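Local atomic coordinates of EmGH1 (Erythrobacter marinus, PDB entry 5Z87), a protein that probably hydrolyses beta-glucosides, releasing glucose from the non-reducing end of its substrates. Residues A[230-235]-A[275-280]; A[419-424]-A[589-594]. All blocks are in the same frame, centred on the assembly; numbering follows the deposited sequence.

Contact 1 and contact 2 belong to two different parts of the chain. Contact 1 joins two neighbouring parallel strands of the TIM-barrel-type N-terminal domain. Contact 2 lies within the C-terminal family 3 domain, where an edge strand meets the end of a helix. Their centres are about 39 Å apart and their nearest atoms about 25 Å, so they do not touch. In sequence, contact 1 is complete before contact 2 begins. The pocket holding a bound dithiothreitol borders contact 1: the H234 side chain comes within about 3 Å of that ligand. The molecule probably comes from the crystallisation liquor, though it may mark the substrate pocket. Contact 2 lies away from this pocket.

Contact 1 of 2, residues A[230-235]-A[275-280]; sequences TSVKHF and IGLMAS
The F235 ring carries CD1 of L277 over one face, a CH-pi contact 4.0 Å from the ring centroid and displaced toward the rim. CD2 of L277 touches CB of F235 at 3.7 Å. CG of F235 stands anti to the backbone N (chi1 -157°), which places the ring beside this leucine. The H234 ring has K233 CG over the centre of one face. The backbone O of A279 lies at its edge, near the ring plane. SD of M278 approaches the same ring obliquely, 4.2 Å from H234 CD2. M278 also runs alongside K233, the two pointing the same way, with CB atoms 3.7 Å apart.

These are adjacent parallel strands in the barrel sheet of the N-terminal domain. M278 N gives V232 O a bond of 2.8 Å at 170°. F235 N reaches M278 O in the carbonyl plane, also nearly straight. The register shifts by one between V232 and F235, a beta bulge. The peptide bond before H234 is cis. At the other end, G276 N bonds to T230 O. A CB on G276 would clash with that oxygen and with S231 OG.

V232, L277 and F235 share the face of the sheet covered by helix 263-270. V232 CG2 meets L277 CD1 there. With L277 cut back to an alanine, CD1 and CD2 are gone; the F235 ring would probably lose this cover on its face, and a gap is likely to open beside V232 CG2.

Two polar side chains end at the ligand pocket. NZ of K233 and NE2 of H234 both hydrogen-bond O2 of the bound dithiothreitol. H234 ND1 is held by D183, and K233 NZ also bonds to F178 O.

Contact 2 of 2, residues A[419-424]-A[589-594]; sequences LLQNEG and VLAENC
An edge strand of the C-terminal domain's mixed sheet meets the C-terminal end of helix 588-593 through the amide of Q421. NE2 of Q421 bonds to two backbone carbonyls. One is A591 O, at 2.9 Å and nearly straight (173°), with the oxygen in the plane of the amide. The other is C594 O, also at 2.9 Å but more bent (134°), with the oxygen tilted from that plane. CG of Q421 sits between the backbone N and carbonyl carbon (chi1 55°), and from there the extended chain carries the amide across to the helix end. OE1 of the same amide passes 3.9 Å from CB of A591 and hydrogen-bonds to the hydroxyl of Y660. The A591 side chain also touches Y660.

C594 is the first residue to leave helical geometry, so one amide nitrogen links the last turn of the helix to the chain just beyond it. That chain continues into strand 596-601, the antiparallel neighbour of strand 418-422 in the sheet. Q421 and L420 both make backbone bonds to I597 of that strand.

Farther out, E423 is linked to the helix loosely, through a water. This water donates to E423 OE1 at 2.9 Å and, weakly, to E592 O.

Contact 1 of 2, residues A[230-235]-A[275-280]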
ATOM      1  N   THR A 230      14.692  27.714   6.893  1.00 21.09           N
ATOM      2  CA  THR A 230      13.770  26.599   6.690  1.00 20.43           C
ATOM      3  C   THR A 230      14.434  25.292   7.108  1.00 19.46           C
ATOM      4  O   THR A 230      15.642  25.111   6.929  1.00 21.23           O
ATOM      5  CB  THR A 230      13.351  26.484   5.219  1.00 16.93           C
ATOM      6  OG1 THR A 230      14.520  26.419   4.392  1.00 17.25           O
ATOM      7  CG2 THR A 230      12.524  27.673   4.796  1.00 18.53           C
ATOM      8  N   SER A 231      13.635  24.377   7.659  1.00 17.15           N
ATOM      9  CA  SER A 231      14.038  22.986   7.866  1.00 20.82           C
ATOM     10  C   SER A 231      13.051  22.099   7.104  1.00 22.49           C
ATOM     11  O   SER A 231      12.004  21.716   7.631  1.00 21.42           O
ATOM     12  CB  SER A 231      14.081  22.621   9.354  1.00 16.33           C
ATOM     13  OG  SER A 231      14.573  23.700  10.125  1.00 20.21           O
ATOM     14  N   VAL A 232      13.382  21.759   5.860  1.00 19.82           N
ATOM     15  CA  VAL A 232      12.447  20.996   5.042  1.00 19.64           C
ATOM     16  C   VAL A 232      12.286  19.596   5.624  1.00 22.55           C
ATOM     17  O   VAL A 232      13.260  18.967   6.067  1.00 18.47           O
ATOM     18  CB  VAL A 232      12.919  20.970   3.581  1.00 16.55           C
ATOM     19  CG1 VAL A 232      12.820  22.370   2.989  1.00 13.35           C
ATOM     20  CG2 VAL A 232      14.362  20.478   3.504  1.00 17.35           C
ATOM     21  N   LYS A 233      11.044  19.114   5.663  1.00 16.04           N
ATOM     22  CA  LYS A 233      10.710  17.880   6.356  1.00 14.96           C
ATOM     23  C   LYS A 233       9.651  17.145   5.540  1.00 20.39           C
ATOM     24  O   LYS A 233       9.009  17.744   4.672  1.00 17.94           O
ATOM     25  CB  LYS A 233      10.228  18.187   7.778  1.00 16.77           C
ATOM     26  CG  LYS A 233       8.960  19.023   7.816  1.00 20.89           C
ATOM     27  CD  LYS A 233       8.518  19.314   9.230  1.00 20.85           C
ATOM     28  CE  LYS A 233       7.068  19.817   9.246  1.00 24.94           C
ATOM     29  NZ  LYS A 233       6.673  20.451  10.561  1.00 20.64           N
ATOM     30  N   HIS A 234       9.472  15.836   5.783  1.00 18.24           N
ATOM     31  CA  HIS A 234      10.268  14.996   6.672  1.00 17.49           C
ATOM     32  C   HIS A 234      11.070  13.970   5.873  1.00 19.38           C
ATOM     33  O   HIS A 234      10.483  13.117   5.218  1.00 17.37           O
ATOM     34  CB  HIS A 234       9.371  14.278   7.677  1.00 17.88           C
ATOM     35  CG  HIS A 234       8.367  15.162   8.346  1.00 17.94           C
ATOM     36  ND1 HIS A 234       7.258  15.660   7.693  1.00 19.33           N
ATOM     37  CD2 HIS A 234       8.286  15.609   9.624  1.00 16.79           C
ATOM     38  CE1 HIS A 234       6.542  16.382   8.538  1.00 21.14           C
ATOM     39  NE2 HIS A 234       7.140  16.361   9.718  1.00 20.92           N
ATOM     40  N   PHE A 235      12.404  14.050   5.968  1.00 14.98           N
ATOM     41  CA  PHE A 235      13.347  13.321   5.115  1.00 15.61           C
ATOM     42  C   PHE A 235      13.423  11.851   5.525  1.00 18.11           C
ATOM     43  O   PHE A 235      13.913  11.548   6.616  1.00 19.08           O
ATOM     44  CB  PHE A 235      14.722  13.970   5.262  1.00 20.35           C
ATOM     45  CG  PHE A 235      15.654  13.732   4.121  1.00 13.92           C
ATOM     46  CD1 PHE A 235      15.316  14.117   2.837  1.00 12.43           C
ATOM     47  CD2 PHE A 235      16.907  13.174   4.349  1.00 17.28           C
ATOM     48  CE1 PHE A 235      16.200  13.927   1.780  1.00 13.14           C
ATOM     49  CE2 PHE A 235      17.800  12.972   3.305  1.00 14.62           C
ATOM     50  CZ  PHE A 235      17.455  13.355   2.016  1.00 14.69           C
ATOM     51  N   ILE A 275      18.595  25.953   4.589  1.00 20.45           N
ATOM     52  CA  ILE A 275      19.694  25.838   5.538  1.00 19.29           C
ATOM     53  C   ILE A 275      19.525  24.598   6.408  1.00 18.67           C
ATOM     54  O   ILE A 275      20.513  23.970   6.811  1.00 18.92           O
ATOM     55  CB  ILE A 275      19.768  27.130   6.387  1.00 22.28           C
ATOM     56  CG1 ILE A 275      20.220  28.321   5.548  1.00 24.32           C
ATOM     57  CG2 ILE A 275      20.696  26.983   7.590  1.00 19.26           C
ATOM     58  CD1 ILE A 275      20.099  29.650   6.297  1.00 18.20           C
ATOM     59  N   GLY A 276      18.284  24.232   6.733  1.00 14.57           N
ATOM     60  CA  GLY A 276      18.009  23.102   7.588  1.00 18.77           C
ATOM     61  C   GLY A 276      17.195  22.024   6.882  1.00 20.51           C
ATOM     62  O   GLY A 276      16.643  22.224   5.789  1.00 21.52           O
ATOM     63  N   LEU A 277      17.123  20.869   7.540  1.00 22.87           N
ATOM     64  CA  LEU A 277      16.377  19.711   7.063  1.00 21.25           C
ATOM     65  C   LEU A 277      16.033  18.869   8.276  1.00 17.98           C
ATOM     66  O   LEU A 277      16.878  18.705   9.166  1.00 21.31           O
ATOM     67  CB  LEU A 277      17.192  18.894   6.054  1.00 19.72           C
ATOM     68  CG  LEU A 277      16.621  17.536   5.617  1.00 17.05           C
ATOM     69  CD1 LEU A 277      16.903  17.336   4.142  1.00 14.14           C
ATOM     70  CD2 LEU A 277      17.223  16.393   6.422  1.00 14.56           C
ATOM     71  N   MET A 278      14.805  18.341   8.316  1.00 16.49           N
ATOM     72  CA  MET A 278      14.371  17.457   9.401  1.00 17.43           C
ATOM     73  C   MET A 278      14.085  16.050   8.875  1.00 15.91           C
ATOM     74  O   MET A 278      13.520  15.887   7.792  1.00 17.93           O
ATOM     75  CB  MET A 278      13.125  18.011  10.102  1.00 17.46           C
ATOM     76  CG  MET A 278      12.582  17.129  11.222  1.00 15.59           C
ATOM     77  SD  MET A 278      11.042  17.792  11.911  1.00 18.99           S
ATOM     78  CE  MET A 278      11.632  19.187  12.853  1.00 18.60           C
ATOM     79  N   ALA A 279      14.477  15.036   9.647  1.00 13.99           N
ATOM     80  CA  ALA A 279      14.321  13.641   9.261  1.00 19.90           C
ATOM     81  C   ALA A 279      12.943  13.122   9.671  1.00 22.76           C
ATOM     82  O   ALA A 279      12.199  13.773  10.405  1.00 22.01           O
ATOM     83  CB  ALA A 279      15.424  12.780   9.884  1.00 16.16           C
ATOM     84  N   SER A 280      12.628  11.912   9.218  1.00 21.40           N
ATOM     85  CA  SER A 280      11.296  11.330   9.333  1.00 16.18           C
ATOM     86  C   SER A 280      11.165  10.368  10.516  1.00 19.00           C
ATOM     87  O   SER A 280      12.109   9.661  10.878  1.00 23.65           O
ATOM     88  CB  SER A 280      10.948  10.601   8.027  1.00 18.79           C
ATOM     89  OG  SER A 280       9.827   9.748   8.185  1.00 23.65           O
TER

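Contact 2 of 2, residues A[419-424]-A[589-594]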
ATOM      1  N   LEU A 419     -13.757  24.868  -7.754  1.00 21.68           N
ATOM      2  CA  LEU A 419     -15.100  24.545  -8.223  1.00 23.50           C
ATOM      3  C   LEU A 419     -15.069  23.100  -8.715  1.00 23.67           C
ATOM      4  O   LEU A 419     -14.584  22.820  -9.813  1.00 23.42           O
ATOM      5  CB  LEU A 419     -15.536  25.507  -9.328  1.00 19.18           C
ATOM      6  CG  LEU A 419     -16.975  25.323  -9.840  1.00 22.03           C
ATOM      7  CD1 LEU A 419     -17.969  25.370  -8.673  1.00 23.14           C
ATOM      8  CD2 LEU A 419     -17.363  26.359 -10.910  1.00 18.56           C
ATOM      9  N   LEU A 420     -15.594  22.178  -7.901  1.00 21.75           N
ATOM     10  CA  LEU A 420     -15.539  20.756  -8.236  1.00 23.70           C
ATOM     11  C   LEU A 420     -16.560  20.391  -9.308  1.00 31.78           C
ATOM     12  O   LEU A 420     -16.237  19.670 -10.260  1.00 25.20           O
ATOM     13  CB  LEU A 420     -15.772  19.896  -6.991  1.00 17.38           C
ATOM     14  CG  LEU A 420     -14.692  19.835  -5.913  1.00 25.21           C
ATOM     15  CD1 LEU A 420     -15.136  18.901  -4.812  1.00 14.58           C
ATOM     16  CD2 LEU A 420     -13.361  19.380  -6.490  1.00 16.93           C
ATOM     17  N   GLN A 421     -17.806  20.846  -9.148  1.00 26.14           N
ATOM     18  CA  GLN A 421     -18.850  20.609 -10.138  1.00 34.64           C
ATOM     19  C   GLN A 421     -19.886  21.724 -10.064  1.00 35.72           C
ATOM     20  O   GLN A 421     -20.126  22.306  -9.002  1.00 29.54           O
ATOM     21  CB  GLN A 421     -19.529  19.247  -9.944  1.00 22.08           C
ATOM     22  CG  GLN A 421     -20.101  19.018  -8.572  1.00 20.42           C
ATOM     23  CD  GLN A 421     -20.346  17.546  -8.309  1.00 31.98           C
ATOM     24  OE1 GLN A 421     -19.429  16.741  -8.389  1.00 28.96           O
ATOM     25  NE2 GLN A 421     -21.589  17.185  -8.004  1.00 29.10           N
ATOM     26  N   ASN A 422     -20.501  22.009 -11.209  1.00 29.15           N
ATOM     27  CA  ASN A 422     -21.461  23.085 -11.324  1.00 24.95           C
ATOM     28  C   ASN A 422     -22.585  22.655 -12.265  1.00 24.54           C
ATOM     29  O   ASN A 422     -22.867  23.299 -13.269  1.00 25.97           O
ATOM     30  CB  ASN A 422     -20.787  24.361 -11.819  1.00 28.63           C
ATOM     31  CG  ASN A 422     -21.627  25.602 -11.547  1.00 29.15           C
ATOM     32  OD1 ASN A 422     -22.522  25.582 -10.701  1.00 25.09           O
ATOM     33  ND2 ASN A 422     -21.344  26.679 -12.264  1.00 25.94           N
ATOM     34  N   GLU A 423     -23.236  21.539 -11.936  1.00 31.07           N
ATOM     35  CA  GLU A 423     -24.239  20.954 -12.825  1.00 31.25           C
ATOM     36  C   GLU A 423     -25.403  21.925 -13.040  1.00 38.87           C
ATOM     37  O   GLU A 423     -26.031  22.384 -12.079  1.00 34.88           O
ATOM     38  CB  GLU A 423     -24.738  19.632 -12.241  1.00 28.70           C
ATOM     39  CG  GLU A 423     -23.928  18.402 -12.648  1.00 46.03           C
ATOM     40  CD  GLU A 423     -24.202  17.201 -11.749  1.00 59.45           C
ATOM     41  OE1 GLU A 423     -25.375  17.014 -11.345  1.00 66.54           O
ATOM     42  OE2 GLU A 423     -23.248  16.445 -11.447  1.00 55.03           O
ATOM     43  N   GLY A 424     -25.679  22.251 -14.304  1.00 31.87           N
ATOM     44  CA  GLY A 424     -26.731  23.193 -14.632  1.00 27.45           C
ATOM     45  C   GLY A 424     -26.428  24.638 -14.307  1.00 40.35           C
ATOM     46  O   GLY A 424     -27.340  25.468 -14.345  1.00 33.83           O
ATOM     47  N   VAL A 589     -21.643  10.559  -2.094  1.00 21.26           N
ATOM     48  CA  VAL A 589     -23.055  10.905  -1.967  1.00 28.13           C
ATOM     49  C   VAL A 589     -23.283  12.350  -2.381  1.00 27.09           C
ATOM     50  O   VAL A 589     -24.135  12.644  -3.230  1.00 28.08           O
ATOM     51  CB  VAL A 589     -23.536  10.622  -0.533  1.00 26.71           C
ATOM     52  CG1 VAL A 589     -24.929  11.185  -0.303  1.00 25.85           C
ATOM     53  CG2 VAL A 589     -23.514   9.111  -0.287  1.00 18.17           C
ATOM     54  N   LEU A 590     -22.472  13.264  -1.840  1.00 22.57           N
ATOM     55  CA  LEU A 590     -22.590  14.669  -2.212  1.00 18.50           C
ATOM     56  C   LEU A 590     -22.309  14.883  -3.695  1.00 24.27           C
ATOM     57  O   LEU A 590     -22.991  15.675  -4.359  1.00 21.91           O
ATOM     58  CB  LEU A 590     -21.646  15.506  -1.356  1.00 19.81           C
ATOM     59  CG  LEU A 590     -21.864  17.017  -1.365  1.00 29.65           C
ATOM     60  CD1 LEU A 590     -23.184  17.359  -0.664  1.00 21.47           C
ATOM     61  CD2 LEU A 590     -20.666  17.728  -0.699  1.00 18.16           C
ATOM     62  N   ALA A 591     -21.306  14.195  -4.239  1.00 23.10           N
ATOM     63  CA  ALA A 591     -21.002  14.390  -5.654  1.00 25.65           C
ATOM     64  C   ALA A 591     -22.139  13.886  -6.539  1.00 23.00           C
ATOM     65  O   ALA A 591     -22.417  14.474  -7.590  1.00 24.24           O
ATOM     66  CB  ALA A 591     -19.675  13.707  -6.017  1.00 26.74           C
ATOM     67  N   GLU A 592     -22.831  12.831  -6.117  1.00 18.81           N
ATOM     68  CA  GLU A 592     -23.948  12.327  -6.907  1.00 29.42           C
ATOM     69  C   GLU A 592     -25.183  13.233  -6.802  1.00 34.01           C
ATOM     70  O   GLU A 592     -25.904  13.418  -7.789  1.00 28.45           O
ATOM     71  CB  GLU A 592     -24.274  10.900  -6.470  1.00 30.31           C
ATOM     72  CG  GLU A 592     -25.464  10.267  -7.170  1.00 47.26           C
ATOM     73  CD  GLU A 592     -25.744   8.864  -6.662  1.00 63.99           C
ATOM     74  OE1 GLU A 592     -24.793   8.052  -6.602  1.00 79.43           O
ATOM     75  OE2 GLU A 592     -26.909   8.577  -6.307  1.00 69.20           O
ATOM     76  N   ASN A 593     -25.443  13.823  -5.632  1.00 28.37           N
ATOM     77  CA  ASN A 593     -26.752  14.431  -5.395  1.00 29.51           C
ATOM     78  C   ASN A 593     -26.777  15.955  -5.376  1.00 38.12           C
ATOM     79  O   ASN A 593     -27.852  16.535  -5.575  1.00 38.02           O
ATOM     80  CB  ASN A 593     -27.338  13.917  -4.076  1.00 28.20           C
ATOM     81  CG  ASN A 593     -27.657  12.441  -4.127  1.00 33.11           C
ATOM     82  OD1 ASN A 593     -28.572  12.022  -4.833  1.00 42.81           O
ATOM     83  ND2 ASN A 593     -26.896  11.640  -3.384  1.00 32.57           N
ATOM     84  N   CYS A 594     -25.646  16.619  -5.139  1.00 30.75           N
ATOM     85  CA  CYS A 594     -25.623  18.070  -5.035  1.00 26.12           C
ATOM     86  C   CYS A 594     -24.932  18.669  -6.248  1.00 27.19           C
ATOM     87  O   CYS A 594     -23.758  18.374  -6.492  1.00 29.30           O
ATOM     88  CB  CYS A 594     -24.921  18.506  -3.759  1.00 18.81           C
ATOM     89  SG  CYS A 594     -24.769  20.294  -3.630  1.00 27.54           S
TER
HETATM   90  O   HOH W   1     -26.893  16.507  -8.947  1.00 38.29           O